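Local coordinates for nitroreductase family protein (Lactobacillus plantarum, PDB 4QLX) that probably reduces the enone 10-oxo-(11E)-octadecenoate to 10-oxooctadecanoate with FMN and NADH, in a pathway that saturates polyunsaturated fatty acids, at residues A6-L10 against V11-L15; H100-Y103 against R104-N108. One frame throughout, in Å; residues are numbered along the deposited sequence.

Contact 1: A6-L10 against V11-L15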
ATOM      1  N   ALA A   6       3.033  13.892 -18.566  1.00 49.93           N
ATOM      2  CA  ALA A   6       2.439  15.054 -17.895  1.00 49.63           C
ATOM      3  C   ALA A   6       1.949  16.028 -18.979  1.00 48.46           C
ATOM      4  O   ALA A   6       2.762  16.696 -19.599  1.00 50.95           O
ATOM      5  CB  ALA A   6       3.433  15.720 -16.963  1.00 51.31           C
ATOM      6  N   VAL A   7       0.635  16.200 -19.153  1.00 48.29           N
ATOM      7  CA  VAL A   7      -0.335  16.141 -18.065  1.00 52.86           C
ATOM      8  C   VAL A   7      -1.201  14.882 -17.885  1.00 49.72           C
ATOM      9  O   VAL A   7      -2.417  14.907 -18.089  1.00 41.20           O
ATOM     10  CB  VAL A   7      -1.301  17.350 -18.185  1.00 54.51           C
ATOM     11  CG1 VAL A   7      -1.970  17.658 -16.830  1.00 50.10           C
ATOM     12  CG2 VAL A   7      -0.550  18.572 -18.717  1.00 53.58           C
ATOM     13  N   LYS A   8      -0.567  13.790 -17.474  1.00 48.54           N
ATOM     14  CA  LYS A   8      -1.210  12.895 -16.524  1.00 44.30           C
ATOM     15  C   LYS A   8      -0.584  13.314 -15.199  1.00 42.73           C
ATOM     16  O   LYS A   8      -0.927  12.807 -14.132  1.00 42.16           O
ATOM     17  CB  LYS A   8      -0.975  11.414 -16.839  1.00 41.61           C
ATOM     18  CG  LYS A   8      -1.971  10.792 -17.822  1.00 40.95           C
ATOM     19  CD  LYS A   8      -1.355   9.546 -18.458  1.00 36.86           C
ATOM     20  CE  LYS A   8      -2.293   8.854 -19.436  1.00 38.62           C
ATOM     21  NZ  LYS A   8      -3.186   7.846 -18.779  1.00 31.51           N
ATOM     22  N   ASN A   9       0.341  14.268 -15.316  1.00 40.39           N
ATOM     23  CA  ASN A   9       1.119  14.833 -14.215  1.00 38.70           C
ATOM     24  C   ASN A   9       2.083  13.813 -13.584  1.00 38.90           C
ATOM     25  O   ASN A   9       2.563  14.012 -12.467  1.00 38.71           O
ATOM     26  CB  ASN A   9       0.200  15.441 -13.144  1.00 40.57           C
ATOM     27  CG  ASN A   9       0.952  16.363 -12.184  1.00 41.78           C
ATOM     28  OD1 ASN A   9       1.509  17.385 -12.602  1.00 43.64           O
ATOM     29  ND2 ASN A   9       0.981  15.998 -10.895  1.00 30.90           N
ATOM     30  N   LEU A  10       2.374  12.736 -14.314  1.00 36.71           N
ATOM     31  CA  LEU A  10       3.367  11.747 -13.885  1.00 32.46           C
ATOM     32  C   LEU A  10       4.515  11.693 -14.882  1.00 36.68           C
ATOM     33  O   LEU A  10       4.331  11.187 -15.979  1.00 33.26           O
ATOM     34  CB  LEU A  10       2.737  10.360 -13.752  1.00 30.04           C
ATOM     35  CG  LEU A  10       1.542  10.218 -12.808  1.00 28.70           C
ATOM     36  CD1 LEU A  10       1.269   8.743 -12.534  1.00 24.55           C
ATOM     37  CD2 LEU A  10       1.787  10.963 -11.505  1.00 28.58           C
ATOM     38  N   VAL A  11       5.692  12.199 -14.516  1.00 29.84           N
ATOM     39  CA  VAL A  11       6.809  12.227 -15.457  1.00 30.48           C
ATOM     40  C   VAL A  11       7.473  10.841 -15.629  1.00 33.04           C
ATOM     41  O   VAL A  11       8.133  10.588 -16.629  1.00 34.14           O
ATOM     42  CB  VAL A  11       7.871  13.270 -15.037  1.00 34.36           C
ATOM     43  CG1 VAL A  11       8.647  12.808 -13.815  1.00 27.97           C
ATOM     44  CG2 VAL A  11       8.808  13.577 -16.206  1.00 34.86           C
ATOM     45  N   ASN A  12       7.302   9.949 -14.661  1.00 26.47           N
ATOM     46  CA  ASN A  12       7.614   8.550 -14.897  1.00 24.53           C
ATOM     47  C   ASN A  12       6.313   7.767 -14.772  1.00 24.89           C
ATOM     48  O   ASN A  12       5.857   7.465 -13.673  1.00 22.12           O
ATOM     49  CB  ASN A  12       8.687   8.034 -13.926  1.00 19.35           C
ATOM     50  CG  ASN A  12       9.090   6.583 -14.202  1.00 24.11           C
ATOM     51  OD1 ASN A  12       8.589   5.949 -15.131  1.00 24.66           O
ATOM     52  ND2 ASN A  12      10.008   6.059 -13.397  1.00 22.31           N
ATOM     53  N   ASN A  13       5.715   7.460 -15.914  1.00 25.93           N
ATOM     54  CA  ASN A  13       4.407   6.815 -15.956  1.00 27.66           C
ATOM     55  C   ASN A  13       4.518   5.346 -16.348  1.00 24.49           C
ATOM     56  O   ASN A  13       3.531   4.715 -16.708  1.00 21.98           O
ATOM     57  CB  ASN A  13       3.493   7.566 -16.922  1.00 24.68           C
ATOM     58  CG  ASN A  13       2.041   7.183 -16.772  1.00 23.19           C
ATOM     59  OD1 ASN A  13       1.521   7.130 -15.664  1.00 22.11           O
ATOM     60  ND2 ASN A  13       1.388   6.889 -17.887  1.00 23.66           N
ATOM     61  N   ASP A  14       5.739   4.815 -16.273  1.00 24.47           N
ATOM     62  CA  ASP A  14       6.027   3.403 -16.529  1.00 23.38           C
ATOM     63  C   ASP A  14       5.813   2.579 -15.246  1.00 23.52           C
ATOM     64  O   ASP A  14       6.665   2.578 -14.372  1.00 21.06           O
ATOM     65  CB  ASP A  14       7.474   3.265 -17.049  1.00 26.40           C
ATOM     66  CG  ASP A  14       7.868   1.827 -17.382  1.00 29.20           C
ATOM     67  OD1 ASP A  14       7.235   0.871 -16.889  1.00 27.34           O
ATOM     68  OD2 ASP A  14       8.859   1.657 -18.137  1.00 33.67           O
ATOM     69  N   LEU A  15       4.683   1.876 -15.148  1.00 21.32           N
ATOM     70  CA  LEU A  15       4.329   1.163 -13.915  1.00 20.71           C
ATOM     71  C   LEU A  15       5.395   0.158 -13.475  1.00 21.78           C
ATOM     72  O   LEU A  15       5.775   0.119 -12.306  1.00 20.69           O
ATOM     73  CB  LEU A  15       2.983   0.441 -14.086  1.00 18.80           C
ATOM     74  CG  LEU A  15       2.407  -0.279 -12.858  1.00 18.92           C
ATOM     75  CD1 LEU A  15       0.920  -0.230 -12.898  1.00 23.10           C
ATOM     76  CD2 LEU A  15       2.839  -1.742 -12.782  1.00 25.21           C
TER
HETATM   77  O   HOH W   1       5.258  13.955 -12.623  1.00 30.42           O
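An N-terminal loop, closed by an Asx turn just before helix 15-20, brings Leu-10 and Lys-8 against Asn-13. This is a local contact within one continuous run of chain. The methyl CD1 of Leu-10 lies 3.5 Å from the amide oxygen OD1 of Asn-13, and CB of Leu-10 also borders that oxygen. CG of Asn-13 stands anti to its backbone N (chi1 -166°), which swings the amide back over Leu-10. Its other branch faces Lys-8: CD of the lysine is 3.9 Å from ND2 of Asn-13, and the two side chains cross at about a right angle. Apolar carbons thus flank a polar amide whose bonds go elsewhere. OD1 of Asn-13 accepts from the N of Ala-16 of the second subunit, and ND2 hydrogen-bonds to Asp-14 of that subunit, which also forms a salt bridge with Lys-8.

A water bridges the bend. It donates to O of Asn-9 at 2.7 Å and accepts from N of Val-11 at 2.6 Å. In the Asx turn, OD1 of Asn-12 accepts from the backbone N of Asp-14 at 3.3 Å, with the donor tilted 32° from the carbonyl plane. ND2 of Asn-12 hydrogen-bonds to Asp-17. Next along the chain, Asp-14 is the N-cap of helix 15-20, and its OD1 accepts from the N of Asp-17. Leu-10 also touches Glu-45 of helix 36-46, and ND2 of Asn-9 hydrogen-bonds to the same glutamate. The loop leads into helix 15-20 and packs against helix 36-46, at the interface with the second subunit.

Contact 2: H100-Y103 against R104-N108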
ATOM      1  N   HIS A 100     -14.652   7.489  11.722  1.00 19.85           N
ATOM      2  CA  HIS A 100     -15.989   6.909  11.560  1.00 24.65           C
ATOM      3  C   HIS A 100     -17.085   7.797  12.143  1.00 23.37           C
ATOM      4  O   HIS A 100     -18.266   7.472  12.042  1.00 24.49           O
ATOM      5  CB  HIS A 100     -16.059   5.526  12.216  1.00 21.31           C
ATOM      6  CG  HIS A 100     -15.729   5.543  13.673  1.00 22.70           C
ATOM      7  ND1 HIS A 100     -14.458   5.797  14.143  1.00 26.50           N
ATOM      8  CD2 HIS A 100     -16.502   5.350  14.767  1.00 26.93           C
ATOM      9  CE1 HIS A 100     -14.458   5.748  15.463  1.00 28.01           C
ATOM     10  NE2 HIS A 100     -15.688   5.474  15.867  1.00 26.55           N
ATOM     11  N   TYR A 101     -16.698   8.910  12.758  1.00 27.67           N
ATOM     12  CA  TYR A 101     -17.677   9.835  13.322  1.00 31.86           C
ATOM     13  C   TYR A 101     -18.604  10.377  12.224  1.00 30.57           C
ATOM     14  O   TYR A 101     -19.755  10.712  12.489  1.00 30.88           O
ATOM     15  CB  TYR A 101     -16.982  10.995  14.058  1.00 26.57           C
ATOM     16  CG  TYR A 101     -16.426  10.646  15.438  1.00 27.41           C
ATOM     17  CD1 TYR A 101     -16.450   9.342  15.918  1.00 27.58           C
ATOM     18  CD2 TYR A 101     -15.897  11.631  16.263  1.00 28.44           C
ATOM     19  CE1 TYR A 101     -15.947   9.023  17.177  1.00 27.02           C
ATOM     20  CE2 TYR A 101     -15.391  11.324  17.531  1.00 27.78           C
ATOM     21  CZ  TYR A 101     -15.415  10.018  17.980  1.00 32.24           C
ATOM     22  OH  TYR A 101     -14.910   9.701  19.237  1.00 28.68           O
ATOM     23  N   VAL A 102     -18.105  10.452  10.989  1.00 27.25           N
ATOM     24  CA  VAL A 102     -18.904  10.993   9.887  1.00 30.37           C
ATOM     25  C   VAL A 102     -19.515   9.911   8.994  1.00 29.64           C
ATOM     26  O   VAL A 102     -20.085  10.226   7.952  1.00 30.86           O
ATOM     27  CB  VAL A 102     -18.068  11.937   8.984  1.00 28.22           C
ATOM     28  CG1 VAL A 102     -17.703  13.207   9.730  1.00 31.88           C
ATOM     29  CG2 VAL A 102     -16.833  11.240   8.493  1.00 25.04           C
ATOM     30  N   TYR A 103     -19.408   8.653   9.416  1.00 25.01           N
ATOM     31  CA  TYR A 103     -19.822   7.506   8.604  1.00 24.30           C
ATOM     32  C   TYR A 103     -21.220   7.699   8.012  1.00 28.18           C
ATOM     33  O   TYR A 103     -21.394   7.662   6.794  1.00 24.96           O
ATOM     34  CB  TYR A 103     -19.778   6.217   9.439  1.00 24.39           C
ATOM     35  CG  TYR A 103     -19.942   4.932   8.635  1.00 25.80           C
ATOM     36  CD1 TYR A 103     -21.145   4.618   8.002  1.00 26.44           C
ATOM     37  CD2 TYR A 103     -18.910   4.027   8.534  1.00 21.50           C
ATOM     38  CE1 TYR A 103     -21.293   3.445   7.269  1.00 24.78           C
ATOM     39  CE2 TYR A 103     -19.047   2.857   7.811  1.00 23.31           C
ATOM     40  CZ  TYR A 103     -20.238   2.571   7.181  1.00 26.99           C
ATOM     41  OH  TYR A 103     -20.360   1.410   6.458  1.00 29.39           O
ATOM     42  N   ARG A 104     -22.207   7.915   8.878  1.00 28.10           N
ATOM     43  CA  ARG A 104     -23.602   7.980   8.442  1.00 33.25           C
ATOM     44  C   ARG A 104     -23.860   9.112   7.444  1.00 32.72           C
ATOM     45  O   ARG A 104     -24.599   8.936   6.480  1.00 33.15           O
ATOM     46  CB  ARG A 104     -24.529   8.133   9.651  1.00 31.14           C
ATOM     47  CG  ARG A 104     -26.012   8.186   9.281  1.00 36.34           C
ATOM     48  CD  ARG A 104     -26.876   8.317  10.517  1.00 36.23           C
ATOM     49  NE  ARG A 104     -26.585   7.279  11.501  1.00 38.19           N
ATOM     50  CZ  ARG A 104     -27.127   6.064  11.482  1.00 43.28           C
ATOM     51  NH1 ARG A 104     -27.984   5.729  10.525  1.00 39.68           N
ATOM     52  NH2 ARG A 104     -26.809   5.181  12.420  1.00 47.97           N
ATOM     53  N   ASP A 105     -23.246  10.269   7.677  1.00 33.61           N
ATOM     54  CA  ASP A 105     -23.438  11.437   6.813  1.00 36.06           C
ATOM     55  C   ASP A 105     -22.806  11.213   5.448  1.00 33.46           C
ATOM     56  O   ASP A 105     -23.395  11.516   4.406  1.00 36.58           O
ATOM     57  CB  ASP A 105     -22.837  12.689   7.456  1.00 37.70           C
ATOM     58  CG  ASP A 105     -23.649  13.186   8.632  1.00 44.92           C
ATOM     59  OD1 ASP A 105     -24.882  12.985   8.628  1.00 42.33           O
ATOM     60  OD2 ASP A 105     -23.055  13.780   9.555  1.00 51.51           O
ATOM     61  N   VAL A 106     -21.589  10.691   5.480  1.00 33.27           N
ATOM     62  CA  VAL A 106     -20.823  10.376   4.285  1.00 32.24           C
ATOM     63  C   VAL A 106     -21.527   9.394   3.333  1.00 35.39           C
ATOM     64  O   VAL A 106     -21.606   9.639   2.122  1.00 33.06           O
ATOM     65  CB  VAL A 106     -19.449   9.821   4.689  1.00 31.86           C
ATOM     66  CG1 VAL A 106     -18.975   8.756   3.734  1.00 31.70           C
ATOM     67  CG2 VAL A 106     -18.436  10.962   4.800  1.00 32.86           C
ATOM     68  N   TRP A 107     -22.046   8.288   3.857  1.00 27.90           N
ATOM     69  CA  TRP A 107     -22.709   7.335   2.981  1.00 28.79           C
ATOM     70  C   TRP A 107     -24.131   7.815   2.622  1.00 30.55           C
ATOM     71  O   TRP A 107     -24.676   7.439   1.582  1.00 27.51           O
ATOM     72  CB  TRP A 107     -22.681   5.934   3.610  1.00 26.28           C
ATOM     73  CG  TRP A 107     -21.308   5.362   3.402  1.00 24.30           C
ATOM     74  CD1 TRP A 107     -20.301   5.252   4.326  1.00 26.55           C
ATOM     75  CD2 TRP A 107     -20.763   4.906   2.160  1.00 24.48           C
ATOM     76  NE1 TRP A 107     -19.163   4.730   3.731  1.00 23.62           N
ATOM     77  CE2 TRP A 107     -19.425   4.513   2.400  1.00 22.12           C
ATOM     78  CE3 TRP A 107     -21.280   4.778   0.862  1.00 20.90           C
ATOM     79  CZ2 TRP A 107     -18.610   4.000   1.402  1.00 21.73           C
ATOM     80  CZ3 TRP A 107     -20.463   4.281  -0.131  1.00 24.99           C
ATOM     81  CH2 TRP A 107     -19.146   3.890   0.143  1.00 23.32           C
ATOM     82  N   ASN A 108     -24.704   8.697   3.437  1.00 30.83           N
ATOM     83  CA  ASN A 108     -25.963   9.340   3.054  1.00 33.28           C
ATOM     84  C   ASN A 108     -25.773  10.267   1.849  1.00 34.53           C
ATOM     85  O   ASN A 108     -26.683  10.427   1.035  1.00 33.77           O
ATOM     86  CB  ASN A 108     -26.563  10.130   4.220  1.00 32.58           C
ATOM     87  CG  ASN A 108     -27.286   9.241   5.218  1.00 36.06           C
ATOM     88  OD1 ASN A 108     -27.746   8.152   4.878  1.00 40.69           O
ATOM     89  ND2 ASN A 108     -27.389   9.704   6.460  1.00 36.03           N
TER
HETATM   90  O   HOH W   2     -21.960   8.472  11.532  1.00 31.97           O
HETATM   91  O   HOH W   3     -22.366  10.867  10.668  1.00 33.43           O
HETATM   92  O   HOH W   4     -21.497  13.237  11.459  1.00 35.46           O
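The chain turns into helix 103-112 with Val-102 at the N-cap, and two i to i+4 backbone bonds join the halves: Val-106 N to Val-102 O at 2.9 Å and Trp-107 N to Tyr-103 O at 3.1 Å. Both are nearly straight. One turn apart, the rings of Tyr-103 and Trp-107 meet at a slant. Their planes are inclined at 45°, and the centroid of the tyrosine ring is 4.9 Å from that of the indole five-membered ring. CD1 of Trp-107 sits over one face of the tyrosine, toward the rim, 3.6 Å from CE1 of Tyr-103. With chi1 at -169°, the tyrosine ring lies beside the next turn, with N of Arg-104 near its edge. With an alanine here, the face beside CD1 of Trp-107 would be lost, and the indole would probably be freer to shift.

On another side of the helix, CG2 of Val-102 packs on CG2 of Val-106 at 4.0 Å. Three waters gather at O of Tyr-101 and all donate to it. One accepts from N of Arg-104 at 2.7 Å, and another accepts from N of Asp-105. The third donates to OD2 of Asp-105 at 2.5 Å. Two N-H groups of the first turn are satisfied by solvent in this way.

Tyr-103 also packs on Ile-124 and Phe-128 of helix 118-133. NE1 of Trp-107 donates to the backbone O of Cys-53, and the indole touches the bound 10-oxooctadecanoic acid. The tyrosine face and the Cys-53 bond probably help to hold the indole where it borders the bound product.

In the fold
Contact 1 comes first along the chain and contact 2 follows in series. Their centres lie about 34 Å apart, and their nearest atoms about 24 Å, so they do not touch. Residues 6-15 form a loop before helix 15-20, while residues 100-108 follow strand 89-96 of the four-stranded antiparallel sheet and enter helix 103-112. They share no helix or strand. Contact 1 faces the second subunit and belongs to the dimer interface. Contact 2 touches no other protein chain of the assembly, and its indole lies about 4 Å from FMN. Contact 1 thus lies at the subunit interface and contact 2 beside the ligand pocket.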